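Local structure of cephalosporin acylase (Bacillus halodurans, 2NLZ) at residues D[26-37]-D[53-62]; D[152-160]-D[191-199]. The protein probably acts as an amide-bond hydrolase, a cephalosporin acylase of the gamma-glutamyltranspeptidase family, though its natural substrate is not established. The protein carries 1 engineered substitution. One frame throughout, in Å; residues are numbered along the deposited sequence.

In the fold
From the N terminus, strand 24-28 runs into helix 31-42, and helix 47-61 folds back against that helix and also packs beside the strand: contact 1 closes this short, mostly helical loop. The chain goes on to helix 143-151, whose Y148 packs on L32 and L61, and directly after it contact 2 opens, joining 152-160 to 191-199 through strands 153-154 and 198-199, across 30 intervening residues, 20 of them helical. The two loops follow in series, neither enclosing nor crossing the other, centres about 16 Å apart. They meet where the hydroxyl of Y153 hydrogen-bonds V60 O, fastening the small two-stranded sheet to the C-terminal end of helix 47-61. Both contacts also touch the second subunit.

Contact 1. Residues D[26-37]-D[53-62]; sequences VATSQPLAAQAG and ATATALTVLE
The carboxylate of E62 is gripped through OE2 by two side chains of 26-37: S29 OG donates to it at 2.9 Å, and Q30 NE2 adds a weak, bent bond of 2.7 Å. These bonds link the strand-to-helix turn to the end of helix 53-61, in a helical hairpin whose two arms run nearly antiparallel, their axes 7.7 Å apart at 149°. The hydroxyl of S29 arrives on the syn side of OE2, somewhat out of the carboxylate plane, while the Q30 amide is turned 79° against that plane. E62 OE1 faces other partners, forming a salt bridge with R511 and a hydrogen bond with S65. A glutamine in place of E62 would probably leave R511 without this counter-charge. Next to this polar knot, CG of Q30 rests on CB of L61, and its CB meets CD2 of L58. Helix 31-37 then presses A33 as a knob into a hole formed by T54, A57, L58 and L61. With CG anti to the carbonyl carbon (chi1 -66°), L61 brings CD1 up to the backbone N of A33 and CB of L32. Further along, A36 CB lies 4.0 Å from A57 CB, and the lack of a side chain at G37 lets T54 OG1 come to 3.6 Å from its CA. The T54 hydroxyl hydrogen-bonds A50 O, while the T54 methyl meets the strand, where T28 CG2 and T54 CG2 approach tip to tip at 3.6 Å.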
loop_
_atom_site.group_PDB
_atom_site.type_symbol
_atom_site.label_atom_id
_atom_site.label_comp_id
_atom_site.label_asym_id
_atom_site.label_seq_id
_atom_site.Cartn_x
_atom_site.Cartn_y
_atom_site.Cartn_z
ATOM N N VAL D 26 18.689 -5.710 -25.775
ATOM C CA VAL D 26 19.491 -4.622 -25.247
ATOM C C VAL D 26 18.731 -4.014 -24.084
ATOM O O VAL D 26 17.523 -3.781 -24.186
ATOM C CB VAL D 26 19.777 -3.558 -26.322
ATOM C CG1 VAL D 26 20.577 -2.419 -25.746
ATOM C CG2 VAL D 26 20.530 -4.173 -27.457
ATOM N N ALA D 27 19.439 -3.793 -22.979
ATOM C CA ALA D 27 18.852 -3.243 -21.777
ATOM C C ALA D 27 19.747 -2.145 -21.209
ATOM O O ALA D 27 20.887 -2.390 -20.792
ATOM C CB ALA D 27 18.604 -4.337 -20.750
ATOM N N THR D 28 19.221 -0.928 -21.210
ATOM C CA THR D 28 19.970 0.222 -20.733
ATOM C C THR D 28 19.061 1.372 -20.269
ATOM O O THR D 28 17.830 1.312 -20.401
ATOM C CB THR D 28 20.972 0.731 -21.797
ATOM O OG1 THR D 28 21.854 1.698 -21.207
ATOM C CG2 THR D 28 20.225 1.330 -23.002
ATOM N N SER D 29 19.703 2.420 -19.752
ATOM C CA SER D 29 19.030 3.529 -19.115
ATOM C C SER D 29 18.559 4.626 -20.060
ATOM O O SER D 29 18.057 5.651 -19.603
ATOM C CB SER D 29 19.958 4.136 -18.072
ATOM O OG SER D 29 21.109 4.666 -18.689
ATOM N N GLN D 30 18.717 4.444 -21.364
ATOM C CA GLN D 30 18.205 5.448 -22.294
ATOM C C GLN D 30 17.599 4.761 -23.498
ATOM O O GLN D 30 18.315 4.067 -24.206
ATOM C CB GLN D 30 19.328 6.382 -22.728
ATOM C CG GLN D 30 18.895 7.820 -22.920
ATOM C CD GLN D 30 18.399 8.462 -21.632
ATOM O OE1 GLN D 30 17.384 9.163 -21.629
ATOM N NE2 GLN D 30 19.112 8.226 -20.528
ATOM N N PRO D 31 16.282 4.942 -23.732
ATOM C CA PRO D 31 15.543 4.130 -24.714
ATOM C C PRO D 31 16.118 4.206 -26.131
ATOM O O PRO D 31 16.195 3.179 -26.820
ATOM C CB PRO D 31 14.126 4.708 -24.664
ATOM C CG PRO D 31 14.035 5.384 -23.346
ATOM C CD PRO D 31 15.409 5.935 -23.089
ATOM N N LEU D 32 16.541 5.406 -26.538
ATOM C CA LEU D 32 17.229 5.604 -27.809
ATOM C C LEU D 32 18.612 4.951 -27.858
ATOM O O LEU D 32 19.114 4.656 -28.936
ATOM C CB LEU D 32 17.344 7.090 -28.132
ATOM C CG LEU D 32 16.047 7.894 -28.261
ATOM C CD1 LEU D 32 16.378 9.373 -28.252
ATOM C CD2 LEU D 32 15.244 7.532 -29.509
ATOM N N ALA D 33 19.238 4.742 -26.702
ATOM C CA ALA D 33 20.513 4.022 -26.651
ATOM C C ALA D 33 20.272 2.544 -26.904
ATOM O O ALA D 33 20.988 1.916 -27.684
ATOM C CB ALA D 33 21.231 4.244 -25.317
ATOM N N ALA D 34 19.254 1.996 -26.250
ATOM C CA ALA D 34 18.812 0.632 -26.528
ATOM C C ALA D 34 18.483 0.471 -28.016
ATOM O O ALA D 34 18.826 -0.539 -28.641
ATOM C CB ALA D 34 17.605 0.268 -25.660
ATOM N N GLN D 35 17.839 1.492 -28.574
ATOM C CA GLN D 35 17.495 1.518 -29.987
ATOM C C GLN D 35 18.724 1.405 -30.891
ATOM O O GLN D 35 18.667 0.752 -31.927
ATOM C CB GLN D 35 16.690 2.782 -30.310
ATOM C CG GLN D 35 15.902 2.735 -31.621
ATOM C CD GLN D 35 14.759 1.723 -31.611
ATOM O OE1 GLN D 35 14.346 1.221 -30.558
ATOM N NE2 GLN D 35 14.239 1.429 -32.794
ATOM N N ALA D 36 19.826 2.024 -30.474
ATOM C CA ALA D 36 21.088 1.957 -31.194
ATOM C C ALA D 36 21.612 0.531 -31.271
ATOM O O ALA D 36 21.970 0.054 -32.347
ATOM C CB ALA D 36 22.132 2.881 -30.546
ATOM N N GLY D 37 21.641 -0.151 -30.131
ATOM C CA GLY D 37 22.093 -1.542 -30.073
ATOM C C GLY D 37 21.224 -2.478 -30.900
ATOM O O GLY D 37 21.709 -3.457 -31.471
ATOM N N ALA D 53 27.635 0.143 -29.584
ATOM C CA ALA D 53 26.637 1.060 -30.125
ATOM C C ALA D 53 25.939 1.834 -29.017
ATOM O O ALA D 53 25.878 3.063 -29.030
ATOM C CB ALA D 53 25.620 0.307 -30.962
ATOM N N THR D 54 25.447 1.086 -28.043
ATOM C CA THR D 54 24.730 1.624 -26.911
ATOM C C THR D 54 25.610 2.485 -26.002
ATOM O O THR D 54 25.147 3.487 -25.466
ATOM C CB THR D 54 24.132 0.475 -26.090
ATOM O OG1 THR D 54 23.494 -0.460 -26.973
ATOM C CG2 THR D 54 23.122 1.000 -25.090
ATOM N N ALA D 55 26.872 2.094 -25.829
ATOM C CA ALA D 55 27.772 2.813 -24.935
ATOM C C ALA D 55 28.059 4.190 -25.491
ATOM O O ALA D 55 27.924 5.198 -24.792
ATOM C CB ALA D 55 29.061 2.044 -24.738
ATOM N N THR D 56 28.436 4.220 -26.766
ATOM C CA THR D 56 28.762 5.464 -27.454
ATOM C C THR D 56 27.528 6.343 -27.602
ATOM O O THR D 56 27.636 7.568 -27.563
ATOM C CB THR D 56 29.385 5.217 -28.847
ATOM O OG1 THR D 56 28.572 4.298 -29.587
ATOM C CG2 THR D 56 30.783 4.657 -28.714
ATOM N N ALA D 57 26.367 5.711 -27.781
ATOM C CA ALA D 57 25.095 6.429 -27.819
ATOM C C ALA D 57 24.837 7.163 -26.513
ATOM O O ALA D 57 24.463 8.335 -26.532
ATOM C CB ALA D 57 23.944 5.489 -28.139
ATOM N N LEU D 58 25.071 6.467 -25.394
ATOM C CA LEU D 58 24.885 7.001 -24.035
ATOM C C LEU D 58 25.772 8.205 -23.753
ATOM O O LEU D 58 25.438 9.071 -22.944
ATOM C CB LEU D 58 25.153 5.911 -22.988
ATOM C CG LEU D 58 24.103 4.807 -22.841
ATOM C CD1 LEU D 58 24.656 3.571 -22.134
ATOM C CD2 LEU D 58 22.862 5.316 -22.137
ATOM N N THR D 59 26.916 8.230 -24.432
ATOM C CA THR D 59 27.876 9.323 -24.358
ATOM C C THR D 59 27.248 10.645 -24.799
ATOM O O THR D 59 27.626 11.713 -24.326
ATOM C CB THR D 59 29.119 8.964 -25.166
ATOM O OG1 THR D 59 30.214 8.769 -24.272
ATOM C CG2 THR D 59 29.474 10.040 -26.172
ATOM N N VAL D 60 26.256 10.550 -25.677
ATOM C CA VAL D 60 25.556 11.707 -26.181
ATOM C C VAL D 60 24.206 11.866 -25.496
ATOM O O VAL D 60 23.782 12.987 -25.218
ATOM C CB VAL D 60 25.331 11.592 -27.695
ATOM C CG1 VAL D 60 24.470 12.753 -28.200
ATOM C CG2 VAL D 60 26.677 11.504 -28.447
ATOM N N LEU D 61 23.555 10.738 -25.203
ATOM C CA LEU D 61 22.156 10.721 -24.759
ATOM C C LEU D 61 21.953 10.934 -23.271
ATOM O O LEU D 61 20.891 11.402 -22.842
ATOM C CB LEU D 61 21.472 9.431 -25.191
ATOM C CG LEU D 61 21.318 9.264 -26.700
ATOM C CD1 LEU D 61 21.087 7.809 -27.047
ATOM C CD2 LEU D 61 20.199 10.168 -27.210
ATOM N N GLU D 62 22.970 10.596 -22.489
ATOM C CA GLU D 62 22.936 10.823 -21.040
ATOM C C GLU D 62 24.247 11.442 -20.524
ATOM O O GLU D 62 25.003 10.783 -19.812
ATOM C CB GLU D 62 22.640 9.510 -20.317
ATOM C CG GLU D 62 22.185 9.672 -18.888
ATOM C CD GLU D 62 21.817 8.354 -18.232
ATOM O OE1 GLU D 62 22.240 8.125 -17.082
ATOM O OE2 GLU D 62 21.105 7.547 -18.862
#

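Contact 2. Residues D[152-160]-D[191-199]; sequences GYPVTPTLA and RAPRVGEVW
The rings of Y153 and W199 lie side by side, planes 78° apart, with Y153 CE2 at the edge of the indole, 3.6 Å from W199 CE3. In-plane at the edge of the tyrosine ring sits L159 CD2, and W163 packs edge-to-face with the indole. The tyrosine hydroxyl leaves for V60 O, the indole NE1 for T185 O. Both rings project from one face of a two-stranded antiparallel ladder, P154 and V198 from the other. Y153 N to W199 O and W199 N to Y153 O, each 3.1 Å, make its hydrogen-bonded pair. Beyond it V155 N bonds E197 O, and G196 N, in the type II turn 194-197, reaches V155 O almost straight (173°), in the carbonyl plane. CG1 of V155 is anti to the backbone N (chi1 175°), which puts CG2 beside that N, 3.8 Å from P193 CB. V195 packs on the first helical turn, CG1 at P157 CG and CG2 near A160 CB. E197 OE2 takes R194 N and a salt-bridging R191 NH1 from opposite faces of its carboxylate plane. All polar links across the segments are thus backbone amide to carbonyl; side chains add apolar packing, and the salt bridge stays within 191-199.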
loop_
_atom_site.group_PDB
_atom_site.type_symbol
_atom_site.label_atom_id
_atom_site.label_comp_id
_atom_site.label_asym_id
_atom_site.label_seq_id
_atom_site.Cartn_x
_atom_site.Cartn_y
_atom_site.Cartn_z
ATOM N N GLY D 152 20.422 15.850 -32.868
ATOM C CA GLY D 152 19.905 16.227 -31.553
ATOM C C GLY D 152 18.759 15.374 -31.038
ATOM O O GLY D 152 18.163 14.602 -31.785
ATOM N N TYR D 153 18.448 15.529 -29.755
ATOM C CA TYR D 153 17.364 14.777 -29.116
ATOM C C TYR D 153 16.596 15.592 -28.072
ATOM O O TYR D 153 17.172 16.459 -27.423
ATOM C CB TYR D 153 17.904 13.488 -28.482
ATOM C CG TYR D 153 18.899 13.696 -27.363
ATOM C CD1 TYR D 153 18.497 13.666 -26.032
ATOM C CD2 TYR D 153 20.248 13.908 -27.637
ATOM C CE1 TYR D 153 19.409 13.858 -25.000
ATOM C CE2 TYR D 153 21.167 14.097 -26.615
ATOM C CZ TYR D 153 20.741 14.072 -25.299
ATOM O OH TYR D 153 21.653 14.254 -24.286
ATOM N N PRO D 154 15.286 15.311 -27.910
ATOM C CA PRO D 154 14.494 15.953 -26.850
ATOM C C PRO D 154 14.864 15.436 -25.471
ATOM O O PRO D 154 14.962 14.230 -25.269
ATOM C CB PRO D 154 13.055 15.556 -27.182
ATOM C CG PRO D 154 13.164 14.328 -27.991
ATOM C CD PRO D 154 14.470 14.391 -28.728
ATOM N N VAL D 155 15.061 16.356 -24.537
ATOM C CA VAL D 155 15.513 16.029 -23.189
ATOM C C VAL D 155 14.354 15.546 -22.297
ATOM O O VAL D 155 13.336 16.222 -22.149
ATOM C CB VAL D 155 16.249 17.239 -22.564
ATOM C CG1 VAL D 155 16.624 16.977 -21.116
ATOM C CG2 VAL D 155 17.479 17.558 -23.377
ATOM N N THR D 156 14.511 14.361 -21.721
ATOM C CA THR D 156 13.487 13.810 -20.840
ATOM C C THR D 156 13.543 14.515 -19.471
ATOM O O THR D 156 14.607 15.014 -19.089
ATOM C CB THR D 156 13.630 12.265 -20.695
ATOM O OG1 THR D 156 14.753 11.962 -19.862
ATOM C CG2 THR D 156 13.794 11.581 -22.068
ATOM N N PRO D 157 12.400 14.575 -18.744
ATOM C CA PRO D 157 12.291 15.225 -17.427
ATOM C C PRO D 157 13.361 14.824 -16.409
ATOM O O PRO D 157 13.859 15.680 -15.673
ATOM C CB PRO D 157 10.927 14.758 -16.922
ATOM C CG PRO D 157 10.148 14.503 -18.132
ATOM C CD PRO D 157 11.105 14.020 -19.175
ATOM N N THR D 158 13.689 13.535 -16.364
ATOM C CA THR D 158 14.663 13.014 -15.410
ATOM C C THR D 158 16.062 13.535 -15.728
ATOM O O THR D 158 16.756 14.040 -14.840
ATOM C CB THR D 158 14.669 11.475 -15.400
ATOM O OG1 THR D 158 13.323 11.001 -15.367
ATOM C CG2 THR D 158 15.433 10.937 -14.194
ATOM N N LEU D 159 16.458 13.415 -16.996
ATOM C CA LEU D 159 17.725 13.951 -17.462
ATOM C C LEU D 159 17.774 15.464 -17.224
ATOM O O LEU D 159 18.802 15.993 -16.799
ATOM C CB LEU D 159 17.933 13.617 -18.938
ATOM C CG LEU D 159 19.221 14.088 -19.608
ATOM C CD1 LEU D 159 20.395 13.320 -19.071
ATOM C CD2 LEU D 159 19.118 13.900 -21.106
ATOM N N ALA D 160 16.646 16.140 -17.455
ATOM C CA ALA D 160 16.547 17.591 -17.266
ATOM C C ALA D 160 16.818 18.018 -15.832
ATOM O O ALA D 160 17.391 19.077 -15.598
ATOM C CB ALA D 160 15.193 18.095 -17.707
ATOM N N ARG D 191 21.645 28.323 -19.982
ATOM C CA ARG D 191 20.993 27.546 -18.937
ATOM C C ARG D 191 21.036 26.071 -19.341
ATOM O O ARG D 191 21.480 25.734 -20.442
ATOM C CB ARG D 191 19.560 28.049 -18.676
ATOM C CG ARG D 191 18.432 27.396 -19.464
ATOM C CD ARG D 191 18.194 28.034 -20.805
ATOM N NE ARG D 191 17.160 27.321 -21.537
ATOM C CZ ARG D 191 16.397 27.843 -22.490
ATOM N NH1 ARG D 191 15.491 27.079 -23.076
ATOM N NH2 ARG D 191 16.517 29.116 -22.854
ATOM N N ALA D 192 20.612 25.190 -18.444
ATOM C CA ALA D 192 20.485 23.776 -18.774
ATOM C C ALA D 192 19.191 23.546 -19.561
ATOM O O ALA D 192 18.181 24.183 -19.266
ATOM C CB ALA D 192 20.505 22.936 -17.513
ATOM N N PRO D 193 19.219 22.631 -20.554
ATOM C CA PRO D 193 18.072 22.296 -21.412
ATOM C C PRO D 193 16.792 22.001 -20.642
ATOM O O PRO D 193 16.835 21.321 -19.624
ATOM C CB PRO D 193 18.523 21.019 -22.113
ATOM C CG PRO D 193 19.992 21.084 -22.117
ATOM C CD PRO D 193 20.412 21.840 -20.903
ATOM N N ARG D 194 15.667 22.516 -21.129
ATOM C CA ARG D 194 14.373 22.286 -20.488
ATOM C C ARG D 194 13.799 20.967 -20.983
ATOM O O ARG D 194 14.335 20.364 -21.907
ATOM C CB ARG D 194 13.385 23.422 -20.796
ATOM C CG ARG D 194 13.912 24.818 -20.529
ATOM C CD ARG D 194 12.851 25.890 -20.767
ATOM N NE ARG D 194 13.437 27.234 -20.766
ATOM C CZ ARG D 194 13.761 27.927 -19.673
ATOM N NH1 ARG D 194 13.563 27.425 -18.459
ATOM N NH2 ARG D 194 14.292 29.137 -19.794
ATOM N N VAL D 195 12.714 20.522 -20.365
ATOM C CA VAL D 195 12.003 19.342 -20.825
ATOM C C VAL D 195 11.468 19.586 -22.234
ATOM O O VAL D 195 10.832 20.605 -22.496
ATOM C CB VAL D 195 10.817 19.012 -19.910
ATOM C CG1 VAL D 195 10.272 17.638 -20.230
ATOM C CG2 VAL D 195 11.227 19.107 -18.449
ATOM N N GLY D 196 11.749 18.659 -23.144
ATOM C CA GLY D 196 11.253 18.743 -24.512
ATOM C C GLY D 196 12.131 19.554 -25.443
ATOM O O GLY D 196 11.932 19.540 -26.661
ATOM N N GLU D 197 13.097 20.266 -24.871
ATOM C CA GLU D 197 14.022 21.076 -25.646
ATOM C C GLU D 197 15.052 20.153 -26.293
ATOM O O GLU D 197 15.536 19.226 -25.664
ATOM C CB GLU D 197 14.692 22.111 -24.740
ATOM C CG GLU D 197 15.332 23.293 -25.454
ATOM C CD GLU D 197 16.085 24.211 -24.498
ATOM O OE1 GLU D 197 17.095 24.823 -24.916
ATOM O OE2 GLU D 197 15.667 24.320 -23.328
ATOM N N VAL D 198 15.352 20.384 -27.567
ATOM C CA VAL D 198 16.351 19.591 -28.265
ATOM C C VAL D 198 17.751 20.098 -27.948
ATOM O O VAL D 198 18.021 21.302 -28.003
ATOM C CB VAL D 198 16.127 19.610 -29.786
ATOM C CG1 VAL D 198 17.338 19.063 -30.519
ATOM C CG2 VAL D 198 14.894 18.809 -30.148
ATOM N N TRP D 199 18.634 19.176 -27.594
ATOM C CA TRP D 199 20.029 19.517 -27.389
ATOM C C TRP D 199 20.852 18.740 -28.394
ATOM O O TRP D 199 20.543 17.587 -28.696
ATOM C CB TRP D 199 20.461 19.192 -25.961
ATOM C CG TRP D 199 21.907 19.424 -25.704
ATOM C CD1 TRP D 199 22.497 20.604 -25.371
ATOM C CD2 TRP D 199 22.961 18.450 -25.762
ATOM N NE1 TRP D 199 23.851 20.427 -25.214
ATOM C CE2 TRP D 199 24.162 19.114 -25.445
ATOM C CE3 TRP D 199 23.004 17.082 -26.044
ATOM C CZ2 TRP D 199 25.396 18.457 -25.405
ATOM C CZ3 TRP D 199 24.228 16.431 -26.003
ATOM C CH2 TRP D 199 25.408 17.120 -25.686
#